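Nucleoid-associated protein HP_0035 (Helicobacter pylori, PDB 3F42) probably binds DNA as a homodimer and alters its conformation, and may take part in nucleoid organisation, gene regulation and DNA protection. Local coordinates at residues A[40-45]-A[71-76]. Sequence-based numbering, arbitrary orientation. Where two conformers were deposited one is given.
Sequences VSVSFN and MSALND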
loop_
_atom_site.group_PDB
_atom_site.type_symbol
_atom_site.label_atom_id
_atom_site.label_comp_id
_atom_site.label_asym_id
_atom_site.label_seq_id
_atom_site.Cartn_x
_atom_site.Cartn_y
_atom_site.Cartn_z
ATOM N N VAL A 40 16.394 -29.777 23.046
ATOM C CA VAL A 40 16.319 -29.099 21.744
ATOM C C VAL A 40 15.886 -27.664 21.999
ATOM O O VAL A 40 14.953 -27.442 22.748
ATOM C CB VAL A 40 15.332 -29.800 20.790
ATOM C CG1 VAL A 40 15.028 -28.931 19.550
ATOM C CG2 VAL A 40 15.876 -31.150 20.330
ATOM N N SER A 41 16.558 -26.700 21.362
ATOM C CA SER A 41 16.151 -25.307 21.441
ATOM C C SER A 41 16.180 -24.760 20.029
ATOM O O SER A 41 17.187 -24.946 19.306
ATOM C CB SER A 41 17.106 -24.512 22.310
ATOM O OG SER A 41 16.559 -23.216 22.520
ATOM N N VAL A 42 15.112 -24.067 19.653
ATOM C CA VAL A 42 15.102 -23.364 18.357
ATOM C C VAL A 42 14.749 -21.909 18.586
ATOM O O VAL A 42 13.970 -21.603 19.475
ATOM C CB VAL A 42 14.169 -23.984 17.312
ATOM C CG1 VAL A 42 14.607 -25.432 17.048
ATOM C CG2 VAL A 42 12.696 -23.928 17.799
ATOM N N SER A 43 15.370 -21.028 17.817
ATOM C CA SER A 43 15.033 -19.602 17.900
ATOM C C SER A 43 14.651 -19.073 16.522
ATOM O O SER A 43 15.380 -19.247 15.543
ATOM C CB SER A 43 16.217 -18.787 18.432
ATOM O OG SER A 43 16.535 -19.215 19.741
ATOM N N PHE A 44 13.542 -18.348 16.502
ATOM C CA PHE A 44 13.067 -17.681 15.307
ATOM C C PHE A 44 13.083 -16.191 15.517
ATOM O O PHE A 44 12.828 -15.715 16.634
ATOM C CB PHE A 44 11.617 -18.061 15.061
ATOM C CG PHE A 44 11.422 -19.502 14.627
ATOM C CD1 PHE A 44 11.504 -19.835 13.279
ATOM C CD2 PHE A 44 11.139 -20.511 15.562
ATOM C CE1 PHE A 44 11.312 -21.146 12.842
ATOM C CE2 PHE A 44 10.936 -21.848 15.118
ATOM C CZ PHE A 44 11.027 -22.144 13.751
ATOM N N ASN A 45 13.281 -15.459 14.433
ATOM C CA ASN A 45 12.920 -14.041 14.500
ATOM C C ASN A 45 11.443 -13.852 14.147
ATOM O O ASN A 45 10.740 -14.807 13.786
ATOM C CB ASN A 45 13.884 -13.186 13.667
ATOM C CG ASN A 45 13.740 -13.384 12.161
ATOM O OD1 ASN A 45 12.709 -13.845 11.641
ATOM N ND2 ASN A 45 14.804 -13.041 11.441
HETATM N N MSE A 71 10.981 -31.608 15.403
HETATM C CA MSE A 71 9.690 -31.254 14.803
HETATM C C MSE A 71 8.718 -30.587 15.791
HETATM O O MSE A 71 8.020 -29.637 15.403
HETATM C CB MSE A 71 9.040 -32.490 14.210
HETATM C CG MSE A 71 9.735 -32.903 12.947
HETATM SE SE MSE A 71 8.762 -34.332 12.053
HETATM C CE MSE A 71 7.166 -33.371 11.622
ATOM N N SER A 72 8.693 -31.067 17.046
ATOM C CA SER A 72 7.860 -30.486 18.073
ATOM C C SER A 72 8.245 -29.006 18.326
ATOM O O SER A 72 7.383 -28.123 18.279
ATOM C CB SER A 72 8.045 -31.276 19.393
ATOM O OG SER A 72 7.235 -30.706 20.383
ATOM N N ALA A 73 9.535 -28.766 18.550
ATOM C CA ALA A 73 10.001 -27.391 18.877
ATOM C C ALA A 73 9.807 -26.478 17.682
ATOM O O ALA A 73 9.365 -25.319 17.838
ATOM C CB ALA A 73 11.459 -27.381 19.301
ATOM N N LEU A 74 10.126 -26.998 16.494
ATOM C CA LEU A 74 10.015 -26.170 15.274
ATOM C C LEU A 74 8.567 -25.808 15.020
ATOM O O LEU A 74 8.244 -24.627 14.763
ATOM C CB LEU A 74 10.621 -26.889 14.087
ATOM C CG LEU A 74 12.154 -26.931 14.148
ATOM C CD1 LEU A 74 12.646 -27.992 13.160
ATOM C CD2 LEU A 74 12.804 -25.542 13.823
ATOM N N ASN A 75 7.677 -26.799 15.085
ATOM C CA ASN A 75 6.266 -26.483 14.871
ATOM C C ASN A 75 5.692 -25.507 15.921
ATOM O O ASN A 75 4.885 -24.630 15.575
ATOM C CB ASN A 75 5.437 -27.776 14.770
ATOM C CG ASN A 75 5.380 -28.309 13.366
ATOM O OD1 ASN A 75 5.084 -27.577 12.413
ATOM N ND2 ASN A 75 5.632 -29.585 13.218
ATOM N N ASP A 76 6.112 -25.655 17.188
ATOM C CA ASP A 76 5.668 -24.749 18.248
ATOM C C ASP A 76 6.106 -23.323 17.881
ATOM O O ASP A 76 5.332 -22.378 17.969
ATOM C CB ASP A 76 6.271 -25.151 19.595
ATOM C CG ASP A 76 5.537 -26.317 20.254
ATOM O OD1 ASP A 76 4.508 -26.801 19.729
ATOM O OD2 ASP A 76 6.003 -26.750 21.316
#
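Ala-73 meets two valines of strand 40-45, a compact example of how a sheet face receives a helix largely through apolar side chains and without a hydrogen bond. Its CB lies 3.9 Å from CG1 of Val-40 and 4.0 Å from CG2 of Val-42. The short methyl side chain is consistent with the close spacing of the two segment axes, 8.2 Å at closest approach, which run roughly parallel at 25°. The same CG2 of Val-42 also packs on the helix backbone, 3.6 Å from Ala-73 O. Next along the helix, Leu-74 reaches across with one methyl, CD2, which touches Val-42 CG1 at 3.7 Å and Phe-44 CZ at 3.8 Å. Its side chain crosses both partners at about a right angle, meeting the ring obliquely. Phe-44 has CG anti to its carbonyl carbon (chi1 -70°), which brings the far end of the ring to Leu-74. Leu-74 also packs on Leu-74 of the second subunit, so the contact borders a subunit interface. Leu-50 adjoins Val-42, Phe-44 and Leu-74, while Tyr-78 meets the Phe-44 ring. In this YbaB/EbfC-family fold, 40-45 is the central strand of the antiparallel sheet, between 30-35 and 50-55, and helix 63-93 lies over one face.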